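Local coordinates for protein 4-alpha-glucanotransferase (Aquifex aeolicus, PDB 1TZ7) that belongs to the amylomaltase family, whose fold is a beta/alpha barrel elaborated by long, largely helical insertions, at residues A[148-153]-A[293-298]; A[82-87]-A[235-240]; A[225-230]-A[287-292]; A[139-144]-A[198-203]. All coordinates share one frame; numbering follows the deposited sequence.

Interactions 2 and 3 are wholly buried, and interaction 3 lies deepest, against the central barrel. Interaction 4 is farthest out, about 24 Å from the chain centre to its own, with exposed L140 at its margin. Interaction 1 falls between them, its K298 and Y150 partly exposed. Helix 287-297 serves both interaction 1 and interaction 3. The loop 82-87 ties the set together: F84 O bonds to H295 of interaction 1, and G86 N to Q202 of interaction 4. Chemistry shifts with place. Charged or polar groups grip backbone in 2 and 3, a tyrosine-histidine bond sits among aromatic rings in 1, and 4 is mainly aliphatic and aromatic packing.

Interaction 1 of 4, residues A[148-153]-A[293-298]; sequences HSYWLR and VLHNLK. Unlike the reference sequence in segment 293-298: L294 (reference His).
H295 turns the ND1-CE1 side of its imidazole to Y150 and W151. Its CG lies anti to the backbone N (chi1 173°), which swings the ring away from helix 287-297 and across to the other segment. There ND1 meets the Y150 hydroxyl in a hydrogen bond, OH to ND1 2.9 Å, made near the plane of both rings. The Y150 and H295 rings therefore meet rim to rim, neither covering the other. Against W151 the approach differs: the edge of the imidazole is turned toward the indole face in an offset T-shaped pair, planes 78° apart, with H295 CE1 3.2 Å from W151 NE1. The three rings form an aromatic cluster joining a helix of the barrel to the start of helix 149-165, which belongs to the insertion between strands 60-62 and 222-227. H295 NE2 is bonded to F84 O, so both ring nitrogens have partners and the rotation of the imidazole is fixed. One turn on, K298 sends an extended chain past Y150 in the opposite direction, its CE 3.3 Å from Y150 OH. Its CD lies 4.0 Å from H148 CE1. Beyond them the chain bends at its last torsion, and NZ forms a salt bridge with E147.

Interaction 2 of 4, residues A[82-87]-A[235-240]; sequences SLFAGN and SADVWT
The polar side of this contact is carried by D237, whose carboxylate reaches the backbone of the loop because CG stands opposite the carbonyl carbon (chi1 -54°). L83 N donates to D237 OD1 at 2.9 Å (N-H...O 147°), and the bond comes in on the syn lone pair of OD1, the side facing OD2. D237 OD2 takes a hydrogen bond from a water at 2.8 Å. That water also lies beside S82 OG, though so close that the second bond is doubtful.

Weaker contacts surround the carboxylate. D237 OD1 sits 3.4 Å from S82 CA and 3.5 Å from L83 CG. F84 presents its ring edge to D237 OD2, which lies near the ring plane 3.4 Å from CD1, the two planes turned 43° apart.

Local bonds shape both partners. S82 OG accepts from F84 N at 3.2 Å and from A85 N at 3.1 Å, an ST turn and ST motif that fold the loop round its own hydroxyl. S235 is the N-cap of helix 236-240; its hydroxyl bonds to S232 O and accepts weakly from V238 N.

The contact joins the loop after strand 60-62 to the short helix that follows strand 222-227, the neighbouring strand of the parallel sheet. N81 and A236 add backbone hydrogen bonds alongside. L83 and F84 pack against R292 of helix 287-297, while S82 and A85 lean on Y155 of helix 149-165.

Interaction 3 of 4, residues A[225-230]-A[287-292]; sequences GDLPMY and RWWIRR
The R292 guanidinium carries L227 CD2 over one face, offset toward the rim, and has P228 O at its edge. Across the contact the W289 indole meets M229 O and L227 CD2 only obliquely; one of its faces is covered by W288 CZ3 and R292 CD from its own helix. R292 grips a single carbonyl oxygen end-on with two nitrogens: NH1 to P228 O is 2.9 Å and NH2 to P228 O is 3.1 Å. The oxygen lies within 1° of the guanidinium plane, and NH2 sits almost in line with the carbonyl (C=O...N 170°). A bend at chi3 (79°) carries the group past L227 to this oxygen, and the paired bonds fix how its plane is turned. After strand 222-227 the chain detours through short helices and an antiparallel hairpin before helix 287-297 returns it to the parallel neighbour, strand 302-305, an elaborated beta-alpha-beta unit of the barrel. Where the strand has ended, M229 SD makes an oblique Met-aromatic contact with W289, 4.2 Å from CZ2. M229 O, 3.8 Å from W289 CZ2, is hydrogen-bonded to Y276 OH. W278, nearly parallel, and F311, edge-to-face, also pack on the W289 ring.

Interaction 4 of 4, residues A[139-144]-A[198-203]; sequences ELLEDF and HVFVQF
F203 and F144 meet as a T-shaped pair: the edge of F203 points at the face of F144, ring planes at 85° and centroids 5.5 Å apart. The same face of F144 also receives the backbone of the other helix, with F203 CA 3.7 Å from the ring centroid in a CH-pi contact. F144 lies there because its CG stands anti to the backbone N (chi1 -176°), carrying the ring across to helix 192-218. Its far end rests beside the peptide chain, CZ 3.6 Å from Q202 O.

L141 takes a face of F203 instead. Its CD1 sits above that ring, 4.0 Å from the centroid, as a second CH-pi contact, while the other methyl, CD2, turns to V199 and approaches CG2 at 3.5 Å. CD2 also touches CB of F200, whose ring meets those of F132 and F135. At the outer margin L140 CB brushes F203 CZ at 4.3 Å.

Over segments 139-144 and 198-203 the axes lie at 79° and approach to 10.1 Å. Both helices belong to the helical insertion between strands 60-62 and 222-227, with L152 and A156 of helix 149-165 alongside. Hydrocarbon and ring surfaces supply most of the interface, without hydrogen bonds between the segments, so its hold is probably largely shape fit and dispersion, with a weak electrostatic share from the ring contacts. The Q202 side-chain amide is engaged elsewhere, accepting from G86 N through OE1.

Interaction 1 of 4, residues A[148-153]-A[293-298]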
# COMPACT_ATOMS: atom_id res chain seq x y z
N HIS A 148 -2.78 20.85 3.27
CA HIS A 148 -2.84 19.58 4.01
C HIS A 148 -3.14 19.80 5.49
O HIS A 148 -2.78 19.00 6.33
CB HIS A 148 -1.51 18.81 3.85
CG HIS A 148 -1.14 18.57 2.43
ND1 HIS A 148 -1.75 17.61 1.66
CD2 HIS A 148 -0.27 19.21 1.62
CE1 HIS A 148 -1.24 17.65 0.44
NE2 HIS A 148 -0.34 18.61 0.39
N SER A 149 -3.84 20.90 5.79
CA SER A 149 -4.09 21.31 7.18
C SER A 149 -4.82 20.23 7.99
O SER A 149 -4.63 20.12 9.20
CB SER A 149 -4.92 22.60 7.21
OG SER A 149 -6.15 22.43 6.51
N TYR A 150 -5.64 19.44 7.31
CA TYR A 150 -6.51 18.47 7.97
C TYR A 150 -5.72 17.32 8.66
O TYR A 150 -6.23 16.68 9.58
CB TYR A 150 -7.55 17.90 6.96
CG TYR A 150 -6.95 17.38 5.67
CD1 TYR A 150 -6.74 16.03 5.47
CD2 TYR A 150 -6.58 18.26 4.64
CE1 TYR A 150 -6.19 15.55 4.29
CE2 TYR A 150 -6.03 17.79 3.46
CZ TYR A 150 -5.83 16.43 3.29
OH TYR A 150 -5.28 15.95 2.11
N TRP A 151 -4.49 17.05 8.20
CA TRP A 151 -3.67 15.96 8.79
C TRP A 151 -2.24 16.39 9.21
O TRP A 151 -1.68 15.83 10.14
CB TRP A 151 -3.59 14.77 7.83
CG TRP A 151 -2.75 15.02 6.60
CD1 TRP A 151 -3.18 15.52 5.41
CD2 TRP A 151 -1.35 14.78 6.45
NE1 TRP A 151 -2.14 15.61 4.53
CE2 TRP A 151 -1.00 15.17 5.14
CE3 TRP A 151 -0.34 14.29 7.29
CZ2 TRP A 151 0.30 15.07 4.65
CZ3 TRP A 151 0.95 14.19 6.79
CH2 TRP A 151 1.26 14.58 5.49
N LEU A 152 -1.67 17.38 8.51
CA LEU A 152 -0.23 17.62 8.58
C LEU A 152 0.18 18.41 9.83
O LEU A 152 1.25 18.19 10.38
CB LEU A 152 0.26 18.34 7.33
CG LEU A 152 1.76 18.68 7.29
CD1 LEU A 152 2.62 17.43 7.51
CD2 LEU A 152 2.12 19.34 5.97
N ARG A 153 -0.68 19.33 10.27
CA ARG A 153 -0.45 20.04 11.54
C ARG A 153 -0.33 19.04 12.68
O ARG A 153 0.54 19.16 13.53
CB ARG A 153 -1.60 21.02 11.83
CG ARG A 153 -1.61 22.25 10.94
CD ARG A 153 -3.01 22.85 10.72
NE ARG A 153 -2.99 24.32 10.75
CZ ARG A 153 -2.51 25.09 9.76
NH1 ARG A 153 -2.55 26.41 9.88
NH2 ARG A 153 -2.01 24.54 8.66
N VAL A 293 -10.16 9.29 1.77
CA VAL A 293 -10.33 9.03 0.34
C VAL A 293 -9.91 10.26 -0.46
O VAL A 293 -9.14 10.15 -1.40
CB VAL A 293 -11.79 8.65 0.01
CG1 VAL A 293 -12.01 8.61 -1.51
CG2 VAL A 293 -12.13 7.30 0.62
N LEU A 294 -10.40 11.43 -0.05
CA LEU A 294 -10.02 12.70 -0.70
C LEU A 294 -8.49 12.86 -0.72
O LEU A 294 -7.91 13.19 -1.75
CB LEU A 294 -10.68 13.89 0.04
CG LEU A 294 -11.15 15.08 -0.81
CD1 LEU A 294 -12.30 14.70 -1.69
CD2 LEU A 294 -11.53 16.25 0.08
N HIS A 295 -7.86 12.62 0.43
CA HIS A 295 -6.40 12.74 0.55
C HIS A 295 -5.68 11.81 -0.42
O HIS A 295 -4.80 12.23 -1.16
CB HIS A 295 -5.96 12.42 1.97
CG HIS A 295 -4.48 12.36 2.16
ND1 HIS A 295 -3.70 13.48 2.36
CD2 HIS A 295 -3.63 11.31 2.17
CE1 HIS A 295 -2.44 13.12 2.49
NE2 HIS A 295 -2.36 11.81 2.38
N ASN A 296 -6.08 10.56 -0.42
CA ASN A 296 -5.41 9.55 -1.23
C ASN A 296 -5.64 9.76 -2.75
O ASN A 296 -4.82 9.35 -3.57
CB ASN A 296 -5.86 8.15 -0.82
CG ASN A 296 -5.10 7.62 0.41
OD1 ASN A 296 -3.99 7.12 0.29
ND2 ASN A 296 -5.71 7.74 1.59
N LEU A 297 -6.75 10.42 -3.10
CA LEU A 297 -7.02 10.76 -4.51
C LEU A 297 -6.13 11.91 -5.02
O LEU A 297 -6.06 12.15 -6.22
CB LEU A 297 -8.50 11.12 -4.72
CG LEU A 297 -9.49 9.94 -4.77
CD1 LEU A 297 -10.93 10.47 -4.89
CD2 LEU A 297 -9.17 9.00 -5.93
N LYS A 298 -5.46 12.62 -4.11
CA LYS A 298 -4.37 13.55 -4.49
C LYS A 298 -3.19 12.78 -5.08
O LYS A 298 -2.45 13.30 -5.92
CB LYS A 298 -3.89 14.35 -3.28
CG LYS A 298 -4.90 15.32 -2.71
CD LYS A 298 -4.33 16.05 -1.48
CE LYS A 298 -5.26 17.16 -0.98
NZ LYS A 298 -5.08 18.43 -1.73

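Interaction 2 of 4, residues A[82-87]-A[235-240]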
# COMPACT_ATOMS: atom_id res chain seq x y z
N SER A 82 1.18 6.88 10.48
CA SER A 82 0.25 7.80 9.80
C SER A 82 -0.30 7.21 8.51
O SER A 82 0.46 6.72 7.67
CB SER A 82 0.94 9.12 9.50
OG SER A 82 0.07 10.01 8.82
N LEU A 83 -1.63 7.26 8.35
CA LEU A 83 -2.28 6.80 7.12
C LEU A 83 -2.28 7.89 6.05
O LEU A 83 -2.73 7.67 4.93
CB LEU A 83 -3.73 6.38 7.41
CG LEU A 83 -3.90 5.20 8.37
CD1 LEU A 83 -5.36 5.03 8.77
CD2 LEU A 83 -3.35 3.91 7.74
N PHE A 84 -1.78 9.07 6.40
CA PHE A 84 -1.82 10.22 5.51
C PHE A 84 -0.42 10.59 4.98
O PHE A 84 -0.26 10.96 3.82
CB PHE A 84 -2.45 11.42 6.22
CG PHE A 84 -3.93 11.30 6.42
CD1 PHE A 84 -4.45 10.53 7.45
CD2 PHE A 84 -4.81 11.96 5.56
CE1 PHE A 84 -5.83 10.41 7.63
CE2 PHE A 84 -6.19 11.84 5.74
CZ PHE A 84 -6.69 11.07 6.78
N ALA A 85 0.58 10.48 5.84
CA ALA A 85 1.92 10.97 5.53
C ALA A 85 2.61 10.09 4.49
O ALA A 85 2.21 8.95 4.25
CB ALA A 85 2.76 11.04 6.80
N GLY A 86 3.66 10.63 3.87
CA GLY A 86 4.51 9.87 2.98
C GLY A 86 5.78 9.37 3.67
O GLY A 86 6.18 9.90 4.71
N ASN A 87 6.40 8.36 3.08
CA ASN A 87 7.55 7.68 3.66
C ASN A 87 8.86 8.33 3.18
O ASN A 87 9.17 8.29 1.99
CB ASN A 87 7.52 6.20 3.26
CG ASN A 87 8.45 5.34 4.09
OD1 ASN A 87 9.08 5.81 5.05
ND2 ASN A 87 8.53 4.06 3.74
N SER A 235 0.00 5.58 16.22
CA SER A 235 -0.10 6.47 15.07
C SER A 235 -0.71 7.81 15.46
O SER A 235 -1.44 7.92 16.46
CB SER A 235 -0.94 5.81 13.96
OG SER A 235 -2.31 5.72 14.32
N ALA A 236 -0.41 8.83 14.67
CA ALA A 236 -1.04 10.14 14.83
C ALA A 236 -2.56 10.04 14.65
O ALA A 236 -3.29 10.85 15.18
CB ALA A 236 -0.46 11.11 13.82
N ASP A 237 -3.01 9.04 13.90
CA ASP A 237 -4.43 8.91 13.56
C ASP A 237 -5.28 8.52 14.76
O ASP A 237 -6.34 9.08 14.99
CB ASP A 237 -4.62 7.89 12.45
CG ASP A 237 -3.78 8.19 11.23
OD1 ASP A 237 -2.90 7.37 10.90
OD2 ASP A 237 -3.91 9.23 10.56
N VAL A 238 -4.80 7.55 15.54
CA VAL A 238 -5.50 7.14 16.77
C VAL A 238 -5.39 8.25 17.81
O VAL A 238 -6.35 8.56 18.50
CB VAL A 238 -4.92 5.82 17.34
CG1 VAL A 238 -5.67 5.41 18.58
CG2 VAL A 238 -4.99 4.70 16.29
N TRP A 239 -4.20 8.84 17.91
CA TRP A 239 -3.97 9.97 18.80
C TRP A 239 -4.98 11.11 18.55
O TRP A 239 -5.53 11.66 19.50
CB TRP A 239 -2.54 10.49 18.61
CG TRP A 239 -2.19 11.65 19.48
CD1 TRP A 239 -2.35 11.74 20.83
CD2 TRP A 239 -1.62 12.90 19.07
NE1 TRP A 239 -1.91 12.96 21.29
CE2 TRP A 239 -1.46 13.69 20.22
CE3 TRP A 239 -1.22 13.43 17.83
CZ2 TRP A 239 -0.92 14.98 20.17
CZ3 TRP A 239 -0.69 14.71 17.79
CH2 TRP A 239 -0.54 15.47 18.96
N THR A 240 -5.21 11.44 17.28
CA THR A 240 -6.06 12.60 16.93
C THR A 240 -7.55 12.27 17.01
O THR A 240 -8.36 13.14 17.28
CB THR A 240 -5.74 13.15 15.51
OG1 THR A 240 -5.35 12.08 14.64
CG2 THR A 240 -4.54 14.06 15.55
O HOH W 1 -1.70 10.85 10.24

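Interaction 3 of 4, residues A[225-230]-A[287-292]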
# COMPACT_ATOMS: atom_id res chain seq x y z
N GLY A 225 -3.24 2.93 -5.84
CA GLY A 225 -2.69 2.98 -4.51
C GLY A 225 -3.44 2.07 -3.57
O GLY A 225 -4.42 1.45 -3.96
N ASP A 226 -2.98 2.00 -2.34
CA ASP A 226 -3.38 0.96 -1.43
C ASP A 226 -3.73 1.57 -0.07
O ASP A 226 -2.90 2.24 0.54
CB ASP A 226 -2.25 -0.05 -1.27
CG ASP A 226 -2.72 -1.37 -0.68
OD1 ASP A 226 -2.08 -2.41 -0.97
OD2 ASP A 226 -3.71 -1.46 0.09
N LEU A 227 -4.96 1.33 0.37
CA LEU A 227 -5.45 1.88 1.65
C LEU A 227 -5.61 0.76 2.66
O LEU A 227 -6.53 -0.04 2.55
CB LEU A 227 -6.80 2.57 1.45
CG LEU A 227 -6.75 4.08 1.26
CD1 LEU A 227 -6.22 4.42 -0.12
CD2 LEU A 227 -8.14 4.68 1.46
N PRO A 228 -4.71 0.70 3.64
CA PRO A 228 -4.86 -0.25 4.74
C PRO A 228 -6.17 -0.03 5.48
O PRO A 228 -6.60 1.11 5.62
CB PRO A 228 -3.66 0.07 5.64
CG PRO A 228 -2.70 0.78 4.77
CD PRO A 228 -3.50 1.52 3.78
N MET A 229 -6.80 -1.11 5.94
CA MET A 229 -8.06 -1.00 6.66
C MET A 229 -7.86 -0.16 7.91
O MET A 229 -8.66 0.73 8.21
CB MET A 229 -8.57 -2.38 7.04
CG MET A 229 -9.76 -2.39 8.02
SD MET A 229 -11.22 -1.49 7.41
CE MET A 229 -11.79 -2.60 6.14
N TYR A 230 -6.78 -0.44 8.63
CA TYR A 230 -6.57 0.04 10.00
C TYR A 230 -5.25 0.80 10.09
O TYR A 230 -4.28 0.45 9.42
CB TYR A 230 -6.49 -1.14 10.97
CG TYR A 230 -7.79 -1.89 11.21
CD1 TYR A 230 -7.89 -3.25 10.91
CD2 TYR A 230 -8.89 -1.26 11.76
CE1 TYR A 230 -9.07 -3.95 11.13
CE2 TYR A 230 -10.07 -1.94 11.99
CZ TYR A 230 -10.15 -3.29 11.68
OH TYR A 230 -11.32 -3.98 11.90
N ARG A 287 -16.95 11.19 8.07
CA ARG A 287 -16.15 12.28 7.50
C ARG A 287 -14.64 12.01 7.57
O ARG A 287 -13.88 12.52 6.77
CB ARG A 287 -16.50 13.64 8.14
CG ARG A 287 -16.17 13.77 9.66
CD ARG A 287 -16.62 15.14 10.29
NE ARG A 287 -17.90 15.49 9.83
CZ ARG A 287 -19.07 15.38 10.47
NH1 ARG A 287 -19.21 15.04 11.76
NH2 ARG A 287 -20.12 15.72 9.78
N TRP A 288 -14.22 11.18 8.52
CA TRP A 288 -12.82 10.75 8.60
C TRP A 288 -12.46 9.87 7.41
O TRP A 288 -11.42 10.05 6.79
CB TRP A 288 -12.56 10.00 9.90
CG TRP A 288 -11.13 9.59 10.09
CD1 TRP A 288 -10.10 10.38 10.49
CD2 TRP A 288 -10.58 8.28 9.89
NE1 TRP A 288 -8.94 9.65 10.55
CE2 TRP A 288 -9.21 8.36 10.19
CE3 TRP A 288 -11.11 7.05 9.49
CZ2 TRP A 288 -8.35 7.25 10.10
CZ3 TRP A 288 -10.26 5.95 9.41
CH2 TRP A 288 -8.90 6.06 9.71
N TRP A 289 -13.35 8.93 7.08
CA TRP A 289 -13.14 8.06 5.93
C TRP A 289 -13.20 8.85 4.62
O TRP A 289 -12.44 8.58 3.70
CB TRP A 289 -14.18 6.93 5.92
CG TRP A 289 -13.67 5.69 6.58
CD1 TRP A 289 -14.02 5.22 7.81
CD2 TRP A 289 -12.71 4.77 6.06
NE1 TRP A 289 -13.34 4.05 8.08
CE2 TRP A 289 -12.53 3.76 7.02
CE3 TRP A 289 -11.99 4.70 4.86
CZ2 TRP A 289 -11.65 2.69 6.82
CZ3 TRP A 289 -11.11 3.63 4.67
CH2 TRP A 289 -10.96 2.65 5.64
N ILE A 290 -14.10 9.82 4.56
CA ILE A 290 -14.18 10.71 3.41
C ILE A 290 -12.87 11.48 3.23
O ILE A 290 -12.37 11.60 2.12
CB ILE A 290 -15.36 11.69 3.57
CG1 ILE A 290 -16.68 10.95 3.35
CG2 ILE A 290 -15.22 12.87 2.59
CD1 ILE A 290 -17.88 11.68 3.90
N ARG A 291 -12.32 11.99 4.33
CA ARG A 291 -11.05 12.71 4.28
C ARG A 291 -9.89 11.80 3.84
O ARG A 291 -9.00 12.23 3.12
CB ARG A 291 -10.73 13.35 5.64
CG ARG A 291 -11.50 14.66 5.91
CD ARG A 291 -10.80 15.61 6.86
NE ARG A 291 -10.49 14.97 8.15
CZ ARG A 291 -11.37 14.81 9.14
NH1 ARG A 291 -10.99 14.21 10.27
NH2 ARG A 291 -12.63 15.23 9.01
N ARG A 292 -9.93 10.54 4.27
CA ARG A 292 -8.93 9.54 3.84
C ARG A 292 -8.96 9.37 2.33
O ARG A 292 -7.91 9.30 1.68
CB ARG A 292 -9.21 8.18 4.49
CG ARG A 292 -8.57 7.98 5.81
CD ARG A 292 -8.49 6.51 6.22
NE ARG A 292 -7.39 5.81 5.56
CZ ARG A 292 -7.20 4.50 5.61
NH1 ARG A 292 -6.17 3.95 4.99
NH2 ARG A 292 -8.04 3.73 6.31

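Interaction 4 of 4, residues A[139-144]-A[198-203]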
# COMPACT_ATOMS: atom_id res chain seq x y z
N GLU A 139 7.89 30.30 2.81
CA GLU A 139 6.58 30.70 2.30
C GLU A 139 5.92 29.56 1.51
O GLU A 139 4.70 29.40 1.54
CB GLU A 139 6.71 31.94 1.41
CG GLU A 139 7.66 31.78 0.22
CD GLU A 139 8.30 33.09 -0.21
OE1 GLU A 139 7.80 34.17 0.18
OE2 GLU A 139 9.31 33.04 -0.95
N LEU A 140 6.73 28.77 0.80
CA LEU A 140 6.22 27.60 0.07
C LEU A 140 5.78 26.49 1.01
O LEU A 140 4.91 25.69 0.67
CB LEU A 140 7.28 27.08 -0.93
CG LEU A 140 6.91 27.55 -2.34
CD1 LEU A 140 8.05 28.07 -3.18
CD2 LEU A 140 5.97 26.62 -3.09
N LEU A 141 6.38 26.45 2.19
CA LEU A 141 5.99 25.51 3.23
C LEU A 141 4.62 25.87 3.83
O LEU A 141 3.86 25.00 4.22
CB LEU A 141 7.04 25.46 4.34
CG LEU A 141 7.76 24.12 4.53
CD1 LEU A 141 8.48 23.70 3.25
CD2 LEU A 141 8.74 24.21 5.69
N GLU A 142 4.33 27.17 3.88
CA GLU A 142 3.08 27.66 4.50
C GLU A 142 1.87 27.36 3.61
O GLU A 142 0.79 27.04 4.11
CB GLU A 142 3.18 29.17 4.77
CG GLU A 142 2.62 29.58 6.13
CD GLU A 142 3.43 29.01 7.29
OE1 GLU A 142 2.85 28.27 8.12
OE2 GLU A 142 4.64 29.30 7.37
N ASP A 143 2.05 27.46 2.30
CA ASP A 143 1.00 27.10 1.34
C ASP A 143 0.73 25.60 1.37
O ASP A 143 -0.41 25.16 1.26
CB ASP A 143 1.40 27.52 -0.08
CG ASP A 143 1.38 29.03 -0.27
OD1 ASP A 143 1.57 29.76 0.73
OD2 ASP A 143 1.18 29.58 -1.38
N PHE A 144 1.80 24.82 1.52
CA PHE A 144 1.69 23.37 1.62
C PHE A 144 0.91 22.97 2.87
O PHE A 144 0.05 22.10 2.82
CB PHE A 144 3.09 22.74 1.66
CG PHE A 144 3.08 21.24 1.65
CD1 PHE A 144 2.80 20.53 0.49
CD2 PHE A 144 3.36 20.52 2.82
CE1 PHE A 144 2.79 19.14 0.49
CE2 PHE A 144 3.35 19.14 2.82
CZ PHE A 144 3.07 18.45 1.65
N HIS A 198 9.50 18.59 10.08
CA HIS A 198 8.67 17.45 9.72
C HIS A 198 7.66 17.78 8.63
O HIS A 198 7.29 16.91 7.84
CB HIS A 198 7.99 16.88 10.95
CG HIS A 198 8.94 16.18 11.87
ND1 HIS A 198 9.70 15.10 11.46
CD2 HIS A 198 9.30 16.43 13.15
CE1 HIS A 198 10.47 14.70 12.46
NE2 HIS A 198 10.25 15.49 13.49
N VAL A 199 7.22 19.04 8.57
CA VAL A 199 6.40 19.47 7.43
C VAL A 199 7.26 19.59 6.18
O VAL A 199 6.83 19.27 5.09
CB VAL A 199 5.62 20.83 7.70
CG1 VAL A 199 5.29 21.00 9.18
CG2 VAL A 199 6.38 22.02 7.18
N PHE A 200 8.51 20.05 6.36
CA PHE A 200 9.47 20.15 5.25
C PHE A 200 9.72 18.79 4.61
O PHE A 200 9.80 18.67 3.40
CB PHE A 200 10.80 20.75 5.74
CG PHE A 200 11.95 20.56 4.78
CD1 PHE A 200 12.09 21.37 3.67
CD2 PHE A 200 12.89 19.55 5.00
CE1 PHE A 200 13.15 21.19 2.79
CE2 PHE A 200 13.95 19.37 4.12
CZ PHE A 200 14.08 20.19 3.02
N VAL A 201 9.85 17.76 5.45
CA VAL A 201 10.06 16.39 4.95
C VAL A 201 8.85 15.93 4.13
O VAL A 201 9.00 15.34 3.06
CB VAL A 201 10.32 15.39 6.12
CG1 VAL A 201 10.24 13.95 5.63
CG2 VAL A 201 11.67 15.66 6.76
N GLN A 202 7.65 16.21 4.63
CA GLN A 202 6.42 15.87 3.92
C GLN A 202 6.28 16.69 2.64
O GLN A 202 5.83 16.18 1.62
CB GLN A 202 5.21 16.10 4.83
CG GLN A 202 5.10 15.09 5.96
CD GLN A 202 5.15 13.67 5.47
OE1 GLN A 202 4.32 13.26 4.68
NE2 GLN A 202 6.14 12.92 5.94
N PHE A 203 6.66 17.96 2.71
CA PHE A 203 6.68 18.83 1.54
C PHE A 203 7.53 18.21 0.42
O PHE A 203 7.08 18.07 -0.72
CB PHE A 203 7.24 20.21 1.93
CG PHE A 203 7.47 21.13 0.76
CD1 PHE A 203 8.77 21.39 0.31
CD2 PHE A 203 6.41 21.76 0.12
CE1 PHE A 203 8.99 22.26 -0.76
CE2 PHE A 203 6.64 22.63 -0.95
CZ PHE A 203 7.93 22.87 -1.39